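Lmo0651 protein (PDB 6EP3) probably binds specific regulatory DNA sequences as a GntR-family transcription factor, and controls expression of the Listeria monocytogenes agr system. Local coordinates at residues B[114-118]-B[179-184]; B[126-130]-B[166-171]. One frame throughout, in Å; residues are numbered along the deposited sequence.

In the fold
Both contacts lie in the helical FCD domain, and contact 2 is nested along the chain inside the loop that contact 1 closes. Contact 1 packs helix 107-123 against helix 173-192 and is largely buried, with methionines set against serine and asparagine side chains. Contact 2 packs the turn 166-171, which leads into helix 173-192, against the start of helix 126-142; its inner part is aromatic, while Glu127 and Lys171 lie at its exposed margin. Tyr129 joins the two: its ring belongs to contact 2, whereas its OH lies 2.8 Å from Asn180 OD1 of contact 1, a probable hydrogen bond. The two centres are about 13 Å apart.

Contact 1 of 2, residues B[114-118]-B[179-184]; sequences MQEME and TNKKSN
Helices 107-123 and 173-192 run nearly antiparallel where Met114 comes level with Ser183 and Glu118 with Asn180, the axes of the two short segments lying 9.7 Å apart at 163°. This is a helix-helix interface of the all-helical FCD domain, and no hydrogen bond crosses it. Sulfur-bearing side chains of one helix instead lie on small and amide side chains of the other.

Met117 reaches straight across. Its chain is bent at the last torsion (chi3 86°), which brings the methyl CE to 3.2 Å from Ser183 OG, a tight approach. That hydroxyl is already engaged: Ser183 OG donates to Thr179 O over 2.7 Å, while Ser183 N reaches the same carbonyl oxygen from the opposite face of its plane. The oxygen thus takes two bonds, and the serine rotation is held by the helix itself. The side chains of Met117 and Asn180 run alongside each other with opposite headings, and Asn180 OD1 lies 3.7 Å from Met117 CB as well as near the methyl. The polar need of Asn180 OD1 is met by a hydrogen bond with Tyr129 of helix 126-142, while on the other branch of the amide ND2 lies 3.7 Å from Glu118 CA. Further along, His133 and Phe136 of helix 126-142 also touch Met117.

Met114 covers the Ser183 end of the interface. With its CG anti to the backbone N (chi1 -180°), it lays CG 3.9 Å from Ser183 CB, and two further bends carry the thioether over to Asn184, whose side chain it meets at a slant. Asn184 ND2 is hydrogen-bonded to Glu188 OE2; the other branch of that amide, OD1, lies 3.7 Å from Met114 CE.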
loop_
_atom_site.group_PDB
_atom_site.type_symbol
_atom_site.label_atom_id
_atom_site.label_comp_id
_atom_site.label_asym_id
_atom_site.label_seq_id
_atom_site.Cartn_x
_atom_site.Cartn_y
_atom_site.Cartn_z
ATOM N N MET B 114 16.019 -1.784 -18.104
ATOM C CA MET B 114 15.767 -1.000 -19.309
ATOM C C MET B 114 16.027 -1.827 -20.564
ATOM O O MET B 114 15.272 -1.752 -21.544
ATOM C CB MET B 114 16.638 0.261 -19.298
ATOM C CG MET B 114 16.454 1.170 -20.507
ATOM S SD MET B 114 17.555 0.726 -21.878
ATOM C CE MET B 114 19.131 0.636 -21.040
ATOM N N GLN B 115 17.086 -2.640 -20.548
ATOM C CA GLN B 115 17.390 -3.459 -21.715
ATOM C C GLN B 115 16.371 -4.572 -21.902
ATOM O O GLN B 115 16.093 -4.963 -23.039
ATOM C CB GLN B 115 18.800 -4.031 -21.605
ATOM C CG GLN B 115 19.874 -2.990 -21.827
ATOM C CD GLN B 115 21.148 -3.573 -22.396
ATOM O OE1 GLN B 115 21.842 -2.920 -23.172
ATOM N NE2 GLN B 115 21.470 -4.802 -22.006
ATOM N N GLU B 116 15.801 -5.089 -20.812
ATOM C CA GLU B 116 14.723 -6.063 -20.957
ATOM C C GLU B 116 13.493 -5.415 -21.574
ATOM O O GLU B 116 12.787 -6.041 -22.378
ATOM C CB GLU B 116 14.386 -6.696 -19.607
ATOM C CG GLU B 116 15.334 -7.815 -19.207
ATOM C CD GLU B 116 15.282 -8.998 -20.156
ATOM O OE1 GLU B 116 15.903 -8.935 -21.238
ATOM O OE2 GLU B 116 14.630 -10.003 -19.811
ATOM N N MET B 117 13.217 -4.164 -21.201
ATOM C CA MET B 117 12.201 -3.395 -21.913
ATOM C C MET B 117 12.494 -3.358 -23.409
ATOM O O MET B 117 11.622 -3.646 -24.236
ATOM C CB MET B 117 12.126 -1.978 -21.361
ATOM C CG MET B 117 11.405 -1.852 -20.052
ATOM S SD MET B 117 11.896 -0.295 -19.320
ATOM C CE MET B 117 10.704 0.756 -20.130
ATOM N N GLU B 118 13.722 -2.973 -23.764
ATOM C CA GLU B 118 14.109 -2.926 -25.173
ATOM C C GLU B 118 13.879 -4.270 -25.858
ATOM O O GLU B 118 13.360 -4.332 -26.979
ATOM C CB GLU B 118 15.574 -2.516 -25.301
ATOM C CG GLU B 118 15.799 -1.028 -25.493
ATOM C CD GLU B 118 17.271 -0.668 -25.508
ATOM O OE1 GLU B 118 18.032 -1.240 -24.700
ATOM O OE2 GLU B 118 17.670 0.176 -26.336
ATOM N N THR B 179 9.093 5.386 -24.664
ATOM C CA THR B 179 9.256 5.019 -23.261
ATOM C C THR B 179 10.619 4.383 -23.012
ATOM O O THR B 179 11.257 4.650 -21.986
ATOM C CB THR B 179 8.127 4.081 -22.831
ATOM O OG1 THR B 179 6.865 4.660 -23.185
ATOM C CG2 THR B 179 8.168 3.837 -21.331
ATOM N N ASN B 180 11.089 3.553 -23.944
ATOM C CA ASN B 180 12.419 2.966 -23.804
ATOM C C ASN B 180 13.499 4.045 -23.830
ATOM O O ASN B 180 14.451 4.009 -23.036
ATOM C CB ASN B 180 12.667 1.941 -24.912
ATOM C CG ASN B 180 11.731 0.749 -24.831
ATOM O OD1 ASN B 180 10.999 0.575 -23.852
ATOM N ND2 ASN B 180 11.764 -0.092 -25.861
ATOM N N LYS B 181 13.370 5.013 -24.744
ATOM C CA LYS B 181 14.331 6.109 -24.809
ATOM C C LYS B 181 14.320 6.924 -23.524
ATOM O O LYS B 181 15.378 7.325 -23.026
ATOM C CB LYS B 181 14.027 7.006 -26.010
ATOM C CG LYS B 181 14.782 8.333 -26.000
ATOM C CD LYS B 181 14.542 9.134 -27.274
ATOM C CE LYS B 181 13.135 9.715 -27.314
ATOM N NZ LYS B 181 12.845 10.381 -28.617
ATOM N N LYS B 182 13.134 7.174 -22.969
ATOM C CA LYS B 182 13.046 7.924 -21.720
ATOM C C LYS B 182 13.689 7.156 -20.574
ATOM O O LYS B 182 14.390 7.739 -19.739
ATOM C CB LYS B 182 11.587 8.238 -21.402
ATOM C CG LYS B 182 11.067 9.497 -22.073
ATOM C CD LYS B 182 11.679 10.745 -21.452
ATOM C CE LYS B 182 11.385 11.983 -22.281
ATOM N NZ LYS B 182 12.026 11.907 -23.625
ATOM N N SER B 183 13.464 5.841 -20.521
ATOM C CA SER B 183 14.077 5.020 -19.483
ATOM C C SER B 183 15.595 5.052 -19.590
ATOM O O SER B 183 16.298 5.165 -18.575
ATOM C CB SER B 183 13.564 3.586 -19.595
ATOM O OG SER B 183 12.151 3.571 -19.707
ATOM N N ASN B 184 16.119 4.964 -20.816
ATOM C CA ASN B 184 17.564 5.042 -21.000
ATOM C C ASN B 184 18.105 6.418 -20.623
ATOM O O ASN B 184 19.191 6.526 -20.044
ATOM C CB ASN B 184 17.937 4.705 -22.441
ATOM C CG ASN B 184 19.420 4.811 -22.681
ATOM O OD1 ASN B 184 20.188 3.946 -22.264
ATOM N ND2 ASN B 184 19.838 5.881 -23.347
#

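Contact 2 of 2, residues B[126-130]-B[166-171]; sequences LENYF and GINMFK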
loop_
_atom_site.group_PDB
_atom_site.type_symbol
_atom_site.label_atom_id
_atom_site.label_comp_id
_atom_site.label_asym_id
_atom_site.label_seq_id
_atom_site.Cartn_x
_atom_site.Cartn_y
_atom_site.Cartn_z
ATOM N N LEU B 126 3.842 -8.017 -25.535
ATOM C CA LEU B 126 3.225 -6.879 -24.857
ATOM C C LEU B 126 3.155 -7.078 -23.350
ATOM O O LEU B 126 3.466 -6.158 -22.584
ATOM C CB LEU B 126 1.822 -6.637 -25.409
ATOM C CG LEU B 126 1.605 -5.407 -26.277
ATOM C CD1 LEU B 126 0.129 -5.284 -26.585
ATOM C CD2 LEU B 126 2.112 -4.169 -25.565
ATOM N N GLU B 127 2.736 -8.263 -22.903
ATOM C CA GLU B 127 2.633 -8.515 -21.470
ATOM C C GLU B 127 3.995 -8.421 -20.801
ATOM O O GLU B 127 4.139 -7.804 -19.736
ATOM C CB GLU B 127 2.001 -9.886 -21.219
ATOM C CG GLU B 127 0.513 -9.983 -21.558
ATOM C CD GLU B 127 0.220 -9.812 -23.039
ATOM O OE1 GLU B 127 1.110 -10.114 -23.865
ATOM O OE2 GLU B 127 -0.900 -9.371 -23.375
ATOM N N ASN B 128 5.011 -9.022 -21.418
ATOM C CA ASN B 128 6.341 -8.967 -20.836
ATOM C C ASN B 128 6.920 -7.561 -20.901
ATOM O O ASN B 128 7.652 -7.160 -19.995
ATOM C CB ASN B 128 7.256 -9.970 -21.528
ATOM C CG ASN B 128 7.039 -11.379 -21.028
ATOM O OD1 ASN B 128 6.878 -11.603 -19.828
ATOM N ND2 ASN B 128 7.045 -12.344 -21.942
ATOM N N TYR B 129 6.575 -6.782 -21.931
ATOM C CA TYR B 129 7.028 -5.395 -21.981
ATOM C C TYR B 129 6.397 -4.564 -20.871
ATOM O O TYR B 129 7.073 -3.732 -20.254
ATOM C CB TYR B 129 6.724 -4.781 -23.348
ATOM C CG TYR B 129 7.123 -3.327 -23.428
ATOM C CD1 TYR B 129 8.438 -2.957 -23.681
ATOM C CD2 TYR B 129 6.185 -2.323 -23.232
ATOM C CE1 TYR B 129 8.802 -1.625 -23.742
ATOM C CE2 TYR B 129 6.540 -0.991 -23.286
ATOM C CZ TYR B 129 7.846 -0.647 -23.539
ATOM O OH TYR B 129 8.189 0.684 -23.596
ATOM N N PHE B 130 5.097 -4.748 -20.629
ATOM C CA PHE B 130 4.437 -4.078 -19.511
ATOM C C PHE B 130 5.106 -4.444 -18.190
ATOM O O PHE B 130 5.427 -3.569 -17.372
ATOM C CB PHE B 130 2.954 -4.458 -19.492
ATOM C CG PHE B 130 2.049 -3.412 -18.887
ATOM C CD1 PHE B 130 2.276 -2.060 -19.094
ATOM C CD2 PHE B 130 0.951 -3.791 -18.129
ATOM C CE1 PHE B 130 1.431 -1.106 -18.542
ATOM C CE2 PHE B 130 0.104 -2.843 -17.573
ATOM C CZ PHE B 130 0.344 -1.499 -17.781
ATOM N N GLY B 166 -4.572 -0.021 -19.624
ATOM C CA GLY B 166 -3.387 0.798 -19.820
ATOM C C GLY B 166 -2.300 0.138 -20.640
ATOM O O GLY B 166 -1.453 0.837 -21.204
ATOM N N ILE B 167 -2.307 -1.193 -20.729
ATOM C CA ILE B 167 -1.308 -1.882 -21.537
ATOM C C ILE B 167 -1.546 -1.630 -23.021
ATOM O O ILE B 167 -0.600 -1.645 -23.817
ATOM C CB ILE B 167 -1.310 -3.389 -21.211
ATOM C CG1 ILE B 167 -0.124 -4.093 -21.876
ATOM C CG2 ILE B 167 -2.629 -4.035 -21.631
ATOM C CD1 ILE B 167 0.000 -5.555 -21.509
ATOM N N ASN B 168 -2.798 -1.374 -23.418
ATOM C CA ASN B 168 -3.104 -1.115 -24.823
ATOM C C ASN B 168 -2.327 0.078 -25.363
ATOM O O ASN B 168 -2.041 0.141 -26.564
ATOM C CB ASN B 168 -4.607 -0.900 -24.997
ATOM C CG ASN B 168 -5.410 -2.153 -24.705
ATOM O OD1 ASN B 168 -4.848 -3.215 -24.439
ATOM N ND2 ASN B 168 -6.733 -2.030 -24.738
ATOM N N MET B 169 -1.987 1.030 -24.495
ATOM C CA MET B 169 -1.154 2.162 -24.885
ATOM C C MET B 169 0.146 1.703 -25.536
ATOM O O MET B 169 0.619 2.311 -26.504
ATOM C CB MET B 169 -0.878 3.015 -23.648
ATOM C CG MET B 169 0.079 4.163 -23.820
ATOM S SD MET B 169 0.435 4.883 -22.199
ATOM C CE MET B 169 0.470 3.426 -21.168
ATOM N N PHE B 170 0.724 0.618 -25.036
ATOM C CA PHE B 170 1.980 0.111 -25.564
ATOM C C PHE B 170 1.791 -0.793 -26.781
ATOM O O PHE B 170 2.761 -1.408 -27.235
ATOM C CB PHE B 170 2.745 -0.617 -24.458
ATOM C CG PHE B 170 3.110 0.271 -23.304
ATOM C CD1 PHE B 170 3.956 1.354 -23.493
ATOM C CD2 PHE B 170 2.596 0.041 -22.040
ATOM C CE1 PHE B 170 4.294 2.183 -22.440
ATOM C CE2 PHE B 170 2.928 0.867 -20.980
ATOM C CZ PHE B 170 3.778 1.940 -21.180
ATOM N N LYS B 171 0.577 -0.880 -27.329
ATOM C CA LYS B 171 0.425 -1.482 -28.646
ATOM C C LYS B 171 1.085 -0.632 -29.723
ATOM O O LYS B 171 1.403 -1.146 -30.799
ATOM C CB LYS B 171 -1.056 -1.691 -28.974
ATOM C CG LYS B 171 -1.737 -2.739 -28.111
ATOM C CD LYS B 171 -3.193 -2.937 -28.498
ATOM C CE LYS B 171 -3.826 -4.050 -27.678
ATOM N NZ LYS B 171 -5.288 -4.178 -27.938
#
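Phe170 O is hydrogen-bonded by Arg176 NH1 of helix 173-192 and is also touched by an apolar group, Leu126 CD2, at 3.3 Å. The leucine straddles the end of the turn: its other methyl, CD1, rests 3.5 Å from Lys171 CG, the two side chains crossing at about a right angle. No hydrogen bond links 126-130 to 166-171, and the contact is made by apolar and aromatic packing.

Phe170 meets two rings of helix 126-142, one over its face and one at its edge. Tyr129 points its CE2 edge at the face of Phe170 in a T-shaped stack, with centroids 5.2 Å apart and planes at 69°; the nearest atoms, Tyr129 CE2 and Phe170 CD1, are separated by 3.5 Å. Phe130 meets the same phenyl group differently, rim to rim, with Phe130 CE1 3.5 Å from Phe170 CE2 and no stacking of the faces. The Tyr129 hydroxyl passes beyond this cluster to Asn180, and His133 adds another edge-to-face pairing to Phe170.

One face of Phe130 is covered by Ile167 in a CH-pi contact: Ile167 CB stands 3.9 Å from the ring centroid and only 14° off the normal, shifted toward the rim. Because CG1 of Ile167 is anti to its backbone N (chi1 -171°), the longer branch runs on over the ring base and ends with CD1 3.7 Å from Phe130 CB. The turn is closed within itself by Phe170 N donating to Ile167 O at 2.9 Å, and both residues direct their side chains at helix 126-142. A bound ethanediol, probably from the crystallisation liquor, lies beside Phe130. Tyr129, Phe130 and Phe170 together form an aromatic cluster, here joining an interhelical turn to the first turn of a helix in the FCD bundle.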